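Local coordinates for obscurin (Homo sapiens, PDB 2YZ8), which is a giant muscle protein, represented here by its 32nd immunoglobulin-like domain, a beta-sandwich module that probably serves a structural role, at residues V20-A26 with V66-P72. Residues are numbered along the deposited sequence; the frame is centred on the assembly and turned at random.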
loop_
_atom_site.group_PDB
_atom_site.type_symbol
_atom_site.label_atom_id
_atom_site.label_comp_id
_atom_site.label_asym_id
_atom_site.label_seq_id
_atom_site.Cartn_x
_atom_site.Cartn_y
_atom_site.Cartn_z
ATOM N N VAL A 20 10.411 0.686 7.869
ATOM C CA VAL A 20 9.758 0.169 9.075
ATOM C C VAL A 20 10.588 -0.970 9.667
ATOM O O VAL A 20 11.231 -1.717 8.928
ATOM C CB VAL A 20 8.323 -0.346 8.764
ATOM C CG1 VAL A 20 7.635 -0.864 10.025
ATOM C CG2 VAL A 20 7.472 0.746 8.129
ATOM N N LEU A 21 10.566 -1.092 10.995
ATOM C CA LEU A 21 11.219 -2.204 11.691
ATOM C C LEU A 21 10.560 -3.543 11.369
ATOM O O LEU A 21 9.348 -3.616 11.157
ATOM C CB LEU A 21 11.208 -1.989 13.213
ATOM C CG LEU A 21 12.222 -1.087 13.938
ATOM C CD1 LEU A 21 13.665 -1.342 13.486
ATOM C CD2 LEU A 21 11.871 0.395 13.811
ATOM N N GLU A 22 11.374 -4.594 11.349
ATOM C CA GLU A 22 10.914 -5.977 11.243
ATOM C C GLU A 22 9.931 -6.303 12.375
ATOM O O GLU A 22 10.087 -5.813 13.496
ATOM C CB GLU A 22 12.125 -6.912 11.324
ATOM C CG GLU A 22 11.871 -8.354 10.908
ATOM C CD GLU A 22 13.066 -9.267 11.156
ATOM O OE1 GLU A 22 14.066 -8.823 11.765
ATOM O OE2 GLU A 22 13.002 -10.444 10.739
ATOM N N GLY A 23 8.921 -7.115 12.074
ATOM C CA GLY A 23 7.982 -7.599 13.087
ATOM C C GLY A 23 6.740 -6.754 13.318
ATOM O O GLY A 23 5.759 -7.231 13.896
ATOM N N GLY A 24 6.773 -5.501 12.869
ATOM C CA GLY A 24 5.666 -4.579 13.100
ATOM C C GLY A 24 4.529 -4.727 12.106
ATOM O O GLY A 24 4.204 -5.832 11.665
ATOM N N ALA A 25 3.907 -3.600 11.780
ATOM C CA ALA A 25 2.939 -3.523 10.698
ATOM C C ALA A 25 3.270 -2.289 9.880
ATOM O O ALA A 25 3.558 -1.229 10.434
ATOM C CB ALA A 25 1.521 -3.446 11.243
ATOM N N ALA A 26 3.253 -2.436 8.561
ATOM C CA ALA A 26 3.486 -1.315 7.660
ATOM C C ALA A 26 2.147 -0.785 7.168
ATOM O O ALA A 26 1.321 -1.554 6.683
ATOM C CB ALA A 26 4.346 -1.754 6.491
ATOM N N VAL A 66 -2.418 -2.279 4.930
ATOM C CA VAL A 66 -1.713 -2.727 6.113
ATOM C C VAL A 66 -1.026 -4.046 5.782
ATOM O O VAL A 66 -1.663 -5.000 5.338
ATOM C CB VAL A 66 -2.661 -2.861 7.338
ATOM C CG1 VAL A 66 -1.874 -3.201 8.594
ATOM C CG2 VAL A 66 -3.433 -1.567 7.549
ATOM N N VAL A 67 0.289 -4.065 5.964
ATOM C CA VAL A 67 1.091 -5.267 5.783
ATOM C C VAL A 67 1.466 -5.739 7.179
ATOM O O VAL A 67 2.305 -5.128 7.837
ATOM C CB VAL A 67 2.377 -4.981 4.966
ATOM C CG1 VAL A 67 3.075 -6.282 4.594
ATOM C CG2 VAL A 67 2.055 -4.175 3.715
ATOM N N ARG A 68 0.827 -6.810 7.634
ATOM C CA ARG A 68 1.019 -7.301 8.994
ATOM C C ARG A 68 2.196 -8.274 9.082
ATOM O O ARG A 68 2.653 -8.794 8.060
ATOM C CB ARG A 68 -0.273 -7.933 9.516
ATOM C CG ARG A 68 -1.355 -6.904 9.823
ATOM C CD ARG A 68 -2.699 -7.543 10.108
ATOM N NE ARG A 68 -3.377 -7.934 8.876
ATOM C CZ ARG A 68 -4.693 -8.027 8.738
ATOM N NH1 ARG A 68 -5.502 -7.741 9.749
ATOM N NH2 ARG A 68 -5.205 -8.396 7.574
ATOM N N ASN A 69 2.684 -8.497 10.303
ATOM C CA ASN A 69 3.831 -9.380 10.566
ATOM C C ASN A 69 4.997 -9.163 9.590
ATOM O O ASN A 69 5.419 -10.092 8.886
ATOM C CB ASN A 69 3.397 -10.855 10.585
ATOM C CG ASN A 69 2.399 -11.167 11.694
ATOM O OD1 ASN A 69 1.359 -10.521 11.818
ATOM N ND2 ASN A 69 2.710 -12.178 12.500
ATOM N N LEU A 70 5.511 -7.934 9.556
ATOM C CA LEU A 70 6.569 -7.571 8.615
ATOM C C LEU A 70 7.816 -8.439 8.731
ATOM O O LEU A 70 8.389 -8.592 9.817
ATOM C CB LEU A 70 6.963 -6.097 8.755
ATOM C CG LEU A 70 6.274 -5.068 7.855
ATOM C CD1 LEU A 70 6.942 -3.733 8.076
ATOM C CD2 LEU A 70 6.350 -5.453 6.380
ATOM N N ARG A 71 8.204 -9.006 7.593
ATOM C CA ARG A 71 9.432 -9.768 7.438
ATOM C C ARG A 71 10.259 -9.034 6.382
ATOM O O ARG A 71 9.695 -8.254 5.615
ATOM C CB ARG A 71 9.108 -11.169 6.926
ATOM C CG ARG A 71 8.180 -12.005 7.790
ATOM C CD ARG A 71 7.586 -13.134 6.957
ATOM N NE ARG A 71 6.768 -12.611 5.860
ATOM C CZ ARG A 71 6.442 -13.291 4.763
ATOM N NH1 ARG A 71 6.863 -14.536 4.587
ATOM N NH2 ARG A 71 5.693 -12.715 3.833
ATOM N N PRO A 72 11.589 -9.281 6.320
ATOM C CA PRO A 72 12.385 -8.679 5.237
ATOM C C PRO A 72 11.884 -9.012 3.821
ATOM O O PRO A 72 12.018 -8.186 2.919
ATOM C CB PRO A 72 13.789 -9.264 5.451
ATOM C CG PRO A 72 13.828 -9.680 6.881
ATOM C CD PRO A 72 12.423 -10.094 7.229
HETATM O O HOH W 1 1.456 -6.884 12.525
#
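Val20 meets Leu70 where the strand 18-21 runs out: with CG1 anti to the backbone N (chi1 -179°), that methyl lies against Leu70 CD1 at 3.5 Å, the two side chains crossing at about a right angle. A type II beta turn from Leu21 to Gly24 then swings the chain round toward strand 26-32. Leu70 CD1 is also near the carbonyl oxygen of Leu21, a buried acceptor with no hydrogen-bond partner in the model. From within the turn the extended side chain of Glu22 reaches across to 66-72, its CG passing the carbonyl oxygen of Leu70 and its OE2 lying 3.6 Å from Pro72 CD, a glancing contact. Gly23 has a positive phi of 91°, where a beta carbon would collide with the carbonyl oxygen of Glu22, which by itself accounts for a glycine here; its N-H gives a short bond of 2.7 Å to Leu70 O. The return bond, Leu70 N to Gly24 O, is longer at 3.3 Å and nearly straight at hydrogen, but the donor stands well above the carbonyl plane. One water also donates to Gly24 O and accepts from Asn69 N, bridging a pair whose direct angle is poor. Ala25 CA approaches Val67 O in a C-H...O contact, and Ala26 and Val67, where strand 26-32 meets strand 62-67, form an antiparallel hydrogen-bonded pair, with Ala26 N to Val67 O at 2.9 Å and Val67 N to Ala26 O at 2.8 Å, the latter in the carbonyl plane. The methyl of Ala26 packs 3.6 Å from Leu70 CD1, the same methyl that touches Val20. In this I-set sandwich, Leu70 thus bridges the two sheets at one end: Val20, Ala26 and Leu70 all lean on Leu91 of strand 85-94, while Val66 packs on Ser55 and Arg57 of strand 54-59.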